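Local coordinates for protein L-ribulose 3-epimerase (PDB 7CJ7) that catalyses the reversible epimerization of ketoses at C3, most actively on L-ribulose, with manganese as cofactor, at residues A[215-220]-A[244-249]; A[153-158]-A[185-190]; A[42-47]-A[66-71]. One frame throughout, in Å; residues are numbered along the deposited sequence.

Interaction 1. Residues A[215-220]-A[244-249]; sequences SHRGYL and TFESFS. With MN (manganese (II) ion), chain D; SOL (L-sorbose), chain C.
Arg217 and Ser247 bring the two backbones closest, CA to CA 4.8 Å, while residues 217-220 and 245-248 run 136° apart end to end. Two donors grip the carbonyl O of Arg217: Ser247 OG reaches it at 2.6 Å and Phe248 N at 3.1 Å, both tilted out of the carbonyl plane. The serine hydroxyl meets this oxygen because chi1 (-175°) sets OG opposite the backbone N. The Arg217 chain turns about its CG-CD bond and runs alongside Phe248, whose CE2 sits over the centre of one guanidinium face, 3.7 Å from CZ; planes 71° apart exclude a parallel stack. Tyr187 makes a cation-pi contact with the same guanidinium. Farther along the loop, Leu220 and Phe245 slide past each other, CD2 to CE1 3.7 Å, both touching helix 271-285. Water bridges Arg217 NE to Glu246 O, and another links NH2 to Glu246 OE2, which binds manganese at 2.1 Å. Toward L-sorbose, Arg217 NH1 donates to O1 at 3.0 Å and NH2 to O2 at 3.1 Å. Because manganese also binds O2, metal and arginine are likely to polarise the C2 carbonyl, consistent with proton transfer at C3 by Glu246, a probable proton donor/acceptor.

Interaction 2. Residues A[153-158]-A[185-190]; sequences VVNRYE and DTYHMN. With MN (manganese (II) ion), chain D; SOL (L-sorbose), chain C.
His188 has its imidazole clamped between Val154 and Tyr187. Val154 CB stands 3.6 Å from the ring centroid and 8° off the normal, a CH-pi contact, while Tyr187 CD2 lies over the centre of the opposite face. At the rim, Asn155 ND2 donates to His188 ND1 at 3.0 Å, a weak, bent bond. Asn155 holds CG between its N and carbonyl carbon (chi1 71°), which turns the amide back so that OD1 accepts from Tyr157 N at 2.8 Å, an Asx turn. The one N-H of His188 NE2 is shared between L-sorbose O1 at 2.9 Å and O2 at 3.0 Å, straighter toward O2. The Glu158 carboxylate stands at 90° to the imidazole, with OE1 3.3 Å from His188 CE1; OE1 accepts a very short bond from sugar O1, and OE2 is hydrogen-bonded to Tyr157 of the second subunit. Asp185 splits its oxygens: OD1 caps Tyr187 N at 2.9 Å, and OD2 binds manganese at 2.0 Å. A water joins Val153 O to Asp185 N. The contact thus ties the loop after strand 148-152 to the N-terminus of helix 186-192, which begins directly where strand 180-185 ends, and helix 227-236 packs on Thr186 and Met189.

Interaction 3. Residues A[42-47]-A[66-71]; sequences IALLDP and AHASLG. With SOL (L-sorbose), chain C.
Leu44 N donates to the carbonyl O of Ser69 at 2.9 Å, nearly straight at 170° and close to the direction of the C=O bond; Ala43 CA adds a secondary CA-H...O contact to the same oxygen at 3.4 Å. One step earlier, Ile42 O accepts from Ser69 N at 3.0 Å, with Ala68 CA offering a further CA-H...O contact, and Ile42 N donates to His67 O at 3.0 Å. Bonds that alternate in this way, with segment directions only 23° apart, define a parallel pairing of Ile42 with Ala68 and Ala43 with Ser69.

Side chains divide between the two faces of the sheet. Ile42 and Ala68 turn outward, and Ile42 meets Thr55 of helix 52-61, which connects the two strands in a beta-alpha-beta crossover. Ala66 CB touches Ile42 CD1 and also Leu59 of that helix. Leu44 CD1 presses on Ala68 CB at 3.5 Å, while Leu70 lays its CB against Leu44 O. Past the last paired residue, Leu45 CD1 lies alongside the other backbone, 4.0 Å from Leu70 CA and 3.9 Å from Gly71 N, and a water joins Leu45 O to Gly71 O. Without the CD1 methyl, as with an alanine here, a gap is likely to open beside Leu70 CA and Gly71 N.

Ala43 and Ser69 share the inner face. Ser69 places OG between its N and carbonyl carbon (chi1 65°), which aims the hydroxyl into the pocket, where L-sorbose O6 donates to OG at 2.6 Å. Glu41 OE2 is also hydrogen-bonded to this OG. Since OG accepts from the sugar, its own proton probably goes to the Glu41 carboxylate, so that a second-shell acid would orient the serine as an acceptor for the far end of the ketose.

Overall arrangement
The three contacts lie round one sugar site at the C-terminal ends of the strands of an eight-stranded parallel TIM barrel. Along the chain they come in series: interaction 3, then 2, then 1. Interactions 1 and 2 have centres 13 Å apart and touch, sharing the manganese, completed by Glu152 and His211, and both reach the second subunit. Interaction 3, joining strands 39-43 and 65-72, is centred about 18 Å from each of the others, touches neither, and meets no other protein chain. Interactions 1 and 2 handle the O1 to O3 end of L-sorbose near the metal, interaction 3 its O6 end; separate strands thus appear to fix the ketose lengthwise over the metal.

Interaction 1. Residues A[215-220]-A[244-249]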
loop_
_atom_site.group_PDB
_atom_site.type_symbol
_atom_site.label_atom_id
_atom_site.label_comp_id
_atom_site.label_asym_id
_atom_site.label_seq_id
_atom_site.Cartn_x
_atom_site.Cartn_y
_atom_site.Cartn_z
ATOM N N SER A 215 -2.637 10.129 -3.137
ATOM C CA SER A 215 -2.091 9.129 -2.187
ATOM C C SER A 215 -3.181 8.153 -1.739
ATOM O O SER A 215 -2.857 6.972 -1.525
ATOM C CB SER A 215 -1.435 9.816 -1.017
ATOM O OG SER A 215 -2.312 10.765 -0.413
ATOM N N HIS A 216 -4.419 8.622 -1.566
ATOM C CA HIS A 216 -5.563 7.788 -1.111
ATOM C C HIS A 216 -6.496 7.437 -2.282
ATOM O O HIS A 216 -7.548 6.817 -2.019
ATOM C CB HIS A 216 -6.312 8.503 0.016
ATOM C CG HIS A 216 -6.608 9.933 -0.268
ATOM N ND1 HIS A 216 -7.068 10.359 -1.495
ATOM C CD2 HIS A 216 -6.534 11.030 0.519
ATOM C CE1 HIS A 216 -7.264 11.661 -1.457
ATOM N NE2 HIS A 216 -6.949 12.098 -0.230
ATOM N N ARG A 217 -6.135 7.846 -3.501
ATOM C CA ARG A 217 -6.840 7.552 -4.784
ATOM C C ARG A 217 -8.147 8.353 -4.886
ATOM O O ARG A 217 -9.002 7.979 -5.722
ATOM C CB ARG A 217 -7.114 6.053 -4.953
ATOM C CG ARG A 217 -5.958 5.142 -4.558
ATOM C CD ARG A 217 -5.964 3.779 -5.258
ATOM N NE ARG A 217 -5.331 3.825 -6.574
ATOM C CZ ARG A 217 -4.881 2.771 -7.241
ATOM N NH1 ARG A 217 -5.014 1.551 -6.750
ATOM N NH2 ARG A 217 -4.293 2.939 -8.406
ATOM N N GLY A 218 -8.279 9.440 -4.120
ATOM C CA GLY A 218 -9.444 10.349 -4.172
ATOM C C GLY A 218 -9.163 11.626 -4.953
ATOM O O GLY A 218 -8.397 11.581 -5.932
ATOM N N TYR A 219 -9.781 12.738 -4.542
ATOM C CA TYR A 219 -9.601 14.070 -5.172
ATOM C C TYR A 219 -8.108 14.431 -5.224
ATOM O O TYR A 219 -7.397 14.318 -4.209
ATOM C CB TYR A 219 -10.385 15.138 -4.406
ATOM C CG TYR A 219 -11.828 15.268 -4.815
ATOM C CD1 TYR A 219 -12.815 14.524 -4.187
ATOM C CD2 TYR A 219 -12.216 16.176 -5.790
ATOM C CE1 TYR A 219 -14.149 14.646 -4.549
ATOM C CE2 TYR A 219 -13.544 16.314 -6.153
ATOM C CZ TYR A 219 -14.514 15.543 -5.538
ATOM O OH TYR A 219 -15.824 15.666 -5.922
ATOM N N LEU A 220 -7.630 14.904 -6.371
ATOM C CA LEU A 220 -6.233 15.385 -6.482
ATOM C C LEU A 220 -6.079 16.619 -5.584
ATOM O O LEU A 220 -6.959 17.510 -5.605
ATOM C CB LEU A 220 -5.882 15.693 -7.943
ATOM C CG LEU A 220 -6.032 14.540 -8.943
ATOM C CD1 LEU A 220 -5.498 14.933 -10.317
ATOM C CD2 LEU A 220 -5.353 13.272 -8.449
ATOM N N THR A 244 -3.394 9.739 -17.629
ATOM C CA THR A 244 -4.754 9.316 -17.206
ATOM C C THR A 244 -4.971 9.661 -15.735
ATOM O O THR A 244 -4.138 9.267 -14.898
ATOM C CB THR A 244 -4.987 7.808 -17.339
ATOM O OG1 THR A 244 -4.669 7.357 -18.651
ATOM C CG2 THR A 244 -6.412 7.417 -17.027
ATOM N N PHE A 245 -6.060 10.362 -15.438
ATOM C CA PHE A 245 -6.555 10.519 -14.054
ATOM C C PHE A 245 -7.189 9.193 -13.638
ATOM O O PHE A 245 -8.078 8.665 -14.345
ATOM C CB PHE A 245 -7.541 11.679 -13.941
ATOM C CG PHE A 245 -8.268 11.700 -12.621
ATOM C CD1 PHE A 245 -7.569 11.719 -11.424
ATOM C CD2 PHE A 245 -9.648 11.676 -12.574
ATOM C CE1 PHE A 245 -8.239 11.716 -10.207
ATOM C CE2 PHE A 245 -10.316 11.682 -11.360
ATOM C CZ PHE A 245 -9.614 11.713 -10.182
ATOM N N GLU A 246 -6.741 8.680 -12.498
ATOM C CA GLU A 246 -7.210 7.403 -11.936
ATOM C C GLU A 246 -7.672 7.643 -10.498
ATOM O O GLU A 246 -6.938 8.287 -9.719
ATOM C CB GLU A 246 -6.103 6.359 -12.012
ATOM C CG GLU A 246 -6.549 4.993 -11.554
ATOM C CD GLU A 246 -5.598 3.895 -11.991
ATOM O OE1 GLU A 246 -6.033 2.970 -12.713
ATOM O OE2 GLU A 246 -4.429 3.977 -11.614
ATOM N N SER A 247 -8.850 7.135 -10.158
ATOM C CA SER A 247 -9.463 7.362 -8.830
ATOM C C SER A 247 -10.471 6.257 -8.540
ATOM O O SER A 247 -11.217 5.868 -9.449
ATOM C CB SER A 247 -10.111 8.726 -8.776
ATOM O OG SER A 247 -10.611 9.000 -7.486
ATOM N N PHE A 248 -10.511 5.792 -7.300
ATOM C CA PHE A 248 -11.445 4.722 -6.888
ATOM C C PHE A 248 -12.171 5.151 -5.619
ATOM O O PHE A 248 -11.531 5.653 -4.668
ATOM C CB PHE A 248 -10.703 3.401 -6.713
ATOM C CG PHE A 248 -9.973 2.937 -7.944
ATOM C CD1 PHE A 248 -10.635 2.255 -8.949
ATOM C CD2 PHE A 248 -8.619 3.190 -8.097
ATOM C CE1 PHE A 248 -9.957 1.847 -10.087
ATOM C CE2 PHE A 248 -7.950 2.782 -9.234
ATOM C CZ PHE A 248 -8.618 2.108 -10.226
ATOM N N SER A 249 -13.486 4.941 -5.628
ATOM C CA SER A 249 -14.380 5.168 -4.469
ATOM C C SER A 249 -15.334 3.980 -4.365
ATOM O O SER A 249 -15.663 3.408 -5.418
ATOM C CB SER A 249 -15.133 6.464 -4.618
ATOM O OG SER A 249 -16.032 6.634 -3.535
HETATM MN MN MN D . -2.638 3.035 -12.252
HETATM C C1 SOL C . -3.845 -0.519 -10.067
HETATM O O1 SOL C . -3.538 -0.127 -8.749
HETATM C C2 SOL C . -3.648 0.598 -11.040
HETATM O O2 SOL C . -2.922 1.539 -10.764
HETATM C C3 SOL C . -4.414 0.557 -12.354
HETATM O O3 SOL C . -3.813 1.397 -13.314
HETATM C C4 SOL C . -4.527 -0.867 -12.889
HETATM O O4 SOL C . -3.218 -1.383 -13.142
HETATM C C5 SOL C . -5.345 -0.975 -14.177
HETATM O O5 SOL C . -5.240 -2.301 -14.693
HETATM C C6 SOL C . -6.810 -0.638 -13.994
HETATM O O6 SOL C . -7.503 -0.714 -15.243
HETATM O O HOH W 1 -5.559 6.361 -7.945
HETATM O O HOH W 2 -3.604 5.720 -9.566
HETATM O O HOH W 3 -6.753 9.911 -7.288
#

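Interaction 2. Residues A[153-158]-A[185-190]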
loop_
_atom_site.group_PDB
_atom_site.type_symbol
_atom_site.label_atom_id
_atom_site.label_comp_id
_atom_site.label_asym_id
_atom_site.label_seq_id
_atom_site.Cartn_x
_atom_site.Cartn_y
_atom_site.Cartn_z
ATOM N N VAL A 153 4.423 -0.014 -13.153
ATOM C CA VAL A 153 5.073 -0.263 -11.836
ATOM C C VAL A 153 4.022 -0.029 -10.756
ATOM O O VAL A 153 3.434 1.060 -10.715
ATOM C CB VAL A 153 6.287 0.661 -11.666
ATOM C CG1 VAL A 153 6.916 0.486 -10.295
ATOM C CG2 VAL A 153 7.289 0.432 -12.787
ATOM N N VAL A 154 3.760 -1.018 -9.918
ATOM C CA VAL A 154 2.743 -0.840 -8.852
ATOM C C VAL A 154 3.370 -1.247 -7.526
ATOM O O VAL A 154 4.479 -1.817 -7.512
ATOM C CB VAL A 154 1.450 -1.620 -9.144
ATOM C CG1 VAL A 154 0.742 -1.084 -10.378
ATOM C CG2 VAL A 154 1.723 -3.111 -9.264
ATOM N N ASN A 155 2.676 -0.947 -6.441
ATOM C CA ASN A 155 3.244 -1.101 -5.083
ATOM C C ASN A 155 3.324 -2.592 -4.731
ATOM O O ASN A 155 2.742 -3.453 -5.439
ATOM C CB ASN A 155 2.461 -0.255 -4.073
ATOM C CG ASN A 155 1.082 -0.795 -3.790
ATOM O OD1 ASN A 155 0.965 -1.898 -3.275
ATOM N ND2 ASN A 155 0.043 -0.031 -4.120
ATOM N N ARG A 156 4.014 -2.871 -3.637
ATOM C CA ARG A 156 4.325 -4.222 -3.111
ATOM C C ARG A 156 3.041 -5.038 -2.899
ATOM O O ARG A 156 3.116 -6.279 -3.000
ATOM C CB ARG A 156 5.084 -4.058 -1.794
ATOM C CG ARG A 156 4.266 -3.371 -0.706
ATOM C CD ARG A 156 5.093 -2.932 0.487
ATOM N NE ARG A 156 6.145 -2.004 0.103
ATOM C CZ ARG A 156 7.182 -1.700 0.866
ATOM N NH1 ARG A 156 7.292 -2.240 2.063
ATOM N NH2 ARG A 156 8.108 -0.861 0.430
ATOM N N TYR A 157 1.913 -4.410 -2.573
ATOM C CA TYR A 157 0.659 -5.157 -2.288
ATOM C C TYR A 157 -0.032 -5.574 -3.600
ATOM O O TYR A 157 -1.019 -6.312 -3.518
ATOM C CB TYR A 157 -0.290 -4.343 -1.400
ATOM C CG TYR A 157 0.309 -3.843 -0.109
ATOM C CD1 TYR A 157 0.473 -4.674 0.988
ATOM C CD2 TYR A 157 0.681 -2.517 0.027
ATOM C CE1 TYR A 157 1.004 -4.206 2.179
ATOM C CE2 TYR A 157 1.226 -2.032 1.204
ATOM C CZ TYR A 157 1.373 -2.877 2.293
ATOM O OH TYR A 157 1.890 -2.403 3.459
ATOM N N GLU A 158 0.458 -5.120 -4.763
ATOM C CA GLU A 158 -0.217 -5.337 -6.072
ATOM C C GLU A 158 0.672 -6.103 -7.068
ATOM O O GLU A 158 0.116 -6.616 -8.051
ATOM C CB GLU A 158 -0.708 -4.004 -6.636
ATOM C CG GLU A 158 -1.819 -3.368 -5.803
ATOM C CD GLU A 158 -2.471 -2.157 -6.456
ATOM O OE1 GLU A 158 -2.397 -2.059 -7.697
ATOM O OE2 GLU A 158 -3.018 -1.292 -5.727
ATOM N N ASP A 185 2.807 5.554 -12.056
ATOM C CA ASP A 185 1.516 5.921 -11.420
ATOM C C ASP A 185 1.839 6.610 -10.094
ATOM O O ASP A 185 2.477 5.972 -9.235
ATOM C CB ASP A 185 0.656 4.669 -11.259
ATOM C CG ASP A 185 -0.691 4.920 -10.604
ATOM O OD1 ASP A 185 -0.759 5.770 -9.718
ATOM O OD2 ASP A 185 -1.646 4.245 -10.992
ATOM N N THR A 186 1.449 7.875 -9.932
ATOM C CA THR A 186 1.875 8.697 -8.770
ATOM C C THR A 186 1.407 8.043 -7.460
ATOM O O THR A 186 2.094 8.213 -6.447
ATOM C CB THR A 186 1.396 10.144 -8.895
ATOM O OG1 THR A 186 -0.027 10.169 -9.030
ATOM C CG2 THR A 186 2.046 10.853 -10.065
ATOM N N TYR A 187 0.272 7.346 -7.458
ATOM C CA TYR A 187 -0.242 6.658 -6.245
ATOM C C TYR A 187 0.778 5.607 -5.789
ATOM O O TYR A 187 1.112 5.537 -4.595
ATOM C CB TYR A 187 -1.607 6.022 -6.505
ATOM C CG TYR A 187 -2.003 4.992 -5.480
ATOM C CD1 TYR A 187 -2.445 5.359 -4.224
ATOM C CD2 TYR A 187 -1.938 3.640 -5.767
ATOM C CE1 TYR A 187 -2.798 4.412 -3.274
ATOM C CE2 TYR A 187 -2.296 2.683 -4.830
ATOM C CZ TYR A 187 -2.753 3.072 -3.588
ATOM O OH TYR A 187 -3.103 2.137 -2.655
ATOM N N HIS A 188 1.256 4.784 -6.722
ATOM C CA HIS A 188 2.235 3.705 -6.436
ATOM C C HIS A 188 3.598 4.308 -6.090
ATOM O O HIS A 188 4.262 3.787 -5.178
ATOM C CB HIS A 188 2.275 2.719 -7.602
ATOM C CG HIS A 188 0.972 2.025 -7.802
ATOM N ND1 HIS A 188 0.450 1.160 -6.862
ATOM C CD2 HIS A 188 0.087 2.067 -8.824
ATOM C CE1 HIS A 188 -0.701 0.690 -7.309
ATOM N NE2 HIS A 188 -0.941 1.230 -8.510
ATOM N N MET A 189 3.999 5.371 -6.786
ATOM C CA MET A 189 5.311 6.032 -6.588
ATOM C C MET A 189 5.369 6.599 -5.167
ATOM O O MET A 189 6.446 6.559 -4.544
ATOM C CB MET A 189 5.511 7.170 -7.591
ATOM C CG MET A 189 5.553 6.714 -9.025
ATOM S SD MET A 189 5.690 8.118 -10.149
ATOM C CE MET A 189 7.313 8.735 -9.704
ATOM N N ASN A 190 4.231 7.102 -4.685
ATOM C CA ASN A 190 4.116 7.754 -3.355
ATOM C C ASN A 190 4.542 6.755 -2.272
ATOM O O ASN A 190 5.095 7.181 -1.242
ATOM C CB ASN A 190 2.697 8.272 -3.115
ATOM C CG ASN A 190 2.576 8.960 -1.775
ATOM O OD1 ASN A 190 3.289 9.929 -1.510
ATOM N ND2 ASN A 190 1.736 8.424 -0.907
HETATM MN MN MN D . -2.638 3.035 -12.252
HETATM C C1 SOL C . -3.845 -0.519 -10.067
HETATM O O1 SOL C . -3.538 -0.127 -8.749
HETATM C C2 SOL C . -3.648 0.598 -11.040
HETATM O O2 SOL C . -2.922 1.539 -10.764
HETATM C C3 SOL C . -4.414 0.557 -12.354
HETATM O O3 SOL C . -3.813 1.397 -13.314
HETATM C C4 SOL C . -4.527 -0.867 -12.889
HETATM O O4 SOL C . -3.218 -1.383 -13.142
HETATM C C5 SOL C . -5.345 -0.975 -14.177
HETATM O O5 SOL C . -5.240 -2.301 -14.693
HETATM C C6 SOL C . -6.810 -0.638 -13.994
HETATM O O6 SOL C . -7.503 -0.714 -15.243
HETATM O O HOH W 4 4.504 3.599 -10.654
#

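Interaction 3. Residues A[42-47]-A[66-71]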
loop_
_atom_site.group_PDB
_atom_site.type_symbol
_atom_site.label_atom_id
_atom_site.label_comp_id
_atom_site.label_asym_id
_atom_site.label_seq_id
_atom_site.Cartn_x
_atom_site.Cartn_y
_atom_site.Cartn_z
ATOM N N ILE A 42 -10.120 2.274 -20.916
ATOM C CA ILE A 42 -11.064 1.153 -20.654
ATOM C C ILE A 42 -10.324 0.058 -19.892
ATOM O O ILE A 42 -9.251 -0.336 -20.345
ATOM C CB ILE A 42 -11.670 0.651 -21.976
ATOM C CG1 ILE A 42 -12.398 1.784 -22.703
ATOM C CG2 ILE A 42 -12.568 -0.543 -21.712
ATOM C CD1 ILE A 42 -12.853 1.439 -24.104
ATOM N N ALA A 43 -10.887 -0.396 -18.776
ATOM C CA ALA A 43 -10.375 -1.526 -17.970
ATOM C C ALA A 43 -10.819 -2.832 -18.640
ATOM O O ALA A 43 -12.029 -3.066 -18.721
ATOM C CB ALA A 43 -10.896 -1.400 -16.560
ATOM N N LEU A 44 -9.873 -3.612 -19.158
ATOM C CA LEU A 44 -10.126 -4.844 -19.949
ATOM C C LEU A 44 -9.693 -6.079 -19.158
ATOM O O LEU A 44 -8.985 -6.934 -19.734
ATOM C CB LEU A 44 -9.326 -4.774 -21.252
ATOM C CG LEU A 44 -9.916 -3.921 -22.367
ATOM C CD1 LEU A 44 -9.079 -4.067 -23.630
ATOM C CD2 LEU A 44 -11.368 -4.291 -22.630
ATOM N N LEU A 45 -10.106 -6.189 -17.898
ATOM C CA LEU A 45 -9.792 -7.380 -17.069
ATOM C C LEU A 45 -10.410 -8.634 -17.708
ATOM O O LEU A 45 -9.774 -9.714 -17.636
ATOM C CB LEU A 45 -10.291 -7.137 -15.645
ATOM C CG LEU A 45 -9.273 -6.468 -14.719
ATOM C CD1 LEU A 45 -9.014 -5.022 -15.126
ATOM C CD2 LEU A 45 -9.740 -6.542 -13.274
ATOM N N ASP A 46 -11.579 -8.500 -18.347
ATOM C CA ASP A 46 -12.193 -9.584 -19.164
ATOM C C ASP A 46 -12.474 -9.047 -20.561
ATOM O O ASP A 46 -13.561 -8.550 -20.835
ATOM C CB ASP A 46 -13.465 -10.141 -18.526
ATOM C CG ASP A 46 -14.090 -11.287 -19.310
ATOM O OD1 ASP A 46 -13.668 -11.538 -20.469
ATOM O OD2 ASP A 46 -14.993 -11.916 -18.761
ATOM N N PRO A 47 -11.507 -9.138 -21.497
ATOM C CA PRO A 47 -11.665 -8.495 -22.799
ATOM C C PRO A 47 -12.718 -9.169 -23.696
ATOM O O PRO A 47 -13.011 -8.617 -24.726
ATOM C CB PRO A 47 -10.262 -8.571 -23.419
ATOM C CG PRO A 47 -9.596 -9.744 -22.728
ATOM C CD PRO A 47 -10.226 -9.848 -21.350
ATOM N N ALA A 66 -9.663 6.063 -27.225
ATOM C CA ALA A 66 -9.584 5.065 -26.141
ATOM C C ALA A 66 -8.188 4.445 -26.104
ATOM O O ALA A 66 -7.590 4.221 -27.169
ATOM C CB ALA A 66 -10.656 4.019 -26.317
ATOM N N HIS A 67 -7.689 4.221 -24.897
ATOM C CA HIS A 67 -6.565 3.306 -24.610
ATOM C C HIS A 67 -7.109 2.248 -23.653
ATOM O O HIS A 67 -8.241 2.388 -23.195
ATOM C CB HIS A 67 -5.348 4.064 -24.063
ATOM C CG HIS A 67 -4.774 5.056 -25.014
ATOM N ND1 HIS A 67 -4.344 4.702 -26.289
ATOM C CD2 HIS A 67 -4.536 6.379 -24.880
ATOM C CE1 HIS A 67 -3.859 5.773 -26.893
ATOM N NE2 HIS A 67 -3.967 6.816 -26.047
ATOM N N ALA A 68 -6.350 1.208 -23.366
ATOM C CA ALA A 68 -6.840 0.114 -22.503
ATOM C C ALA A 68 -5.776 -0.237 -21.468
ATOM O O ALA A 68 -4.601 -0.216 -21.788
ATOM C CB ALA A 68 -7.212 -1.077 -23.345
ATOM N N SER A 69 -6.220 -0.573 -20.268
ATOM C CA SER A 69 -5.365 -1.100 -19.187
ATOM C C SER A 69 -6.003 -2.390 -18.685
ATOM O O SER A 69 -7.226 -2.566 -18.855
ATOM C CB SER A 69 -5.188 -0.080 -18.086
ATOM O OG SER A 69 -6.419 0.191 -17.439
ATOM N N LEU A 70 -5.202 -3.278 -18.108
ATOM C CA LEU A 70 -5.767 -4.436 -17.389
ATOM C C LEU A 70 -4.761 -4.919 -16.355
ATOM O O LEU A 70 -3.629 -4.448 -16.356
ATOM C CB LEU A 70 -6.123 -5.529 -18.394
ATOM C CG LEU A 70 -4.947 -6.090 -19.187
ATOM C CD1 LEU A 70 -4.222 -7.172 -18.399
ATOM C CD2 LEU A 70 -5.404 -6.617 -20.533
ATOM N N GLY A 71 -5.238 -5.764 -15.458
ATOM C CA GLY A 71 -4.414 -6.630 -14.615
ATOM C C GLY A 71 -4.756 -8.069 -14.901
ATOM O O GLY A 71 -5.928 -8.352 -15.175
HETATM C C1 SOL C . -3.845 -0.519 -10.067
HETATM O O1 SOL C . -3.538 -0.127 -8.749
HETATM C C2 SOL C . -3.648 0.598 -11.040
HETATM O O2 SOL C . -2.922 1.539 -10.764
HETATM C C3 SOL C . -4.414 0.557 -12.354
HETATM O O3 SOL C . -3.813 1.397 -13.314
HETATM C C4 SOL C . -4.527 -0.867 -12.889
HETATM O O4 SOL C . -3.218 -1.383 -13.142
HETATM C C5 SOL C . -5.345 -0.975 -14.177
HETATM O O5 SOL C . -5.240 -2.301 -14.693
HETATM C C6 SOL C . -6.810 -0.638 -13.994
HETATM O O6 SOL C . -7.503 -0.714 -15.243
HETATM O O HOH W 5 -7.733 -10.293 -15.832
#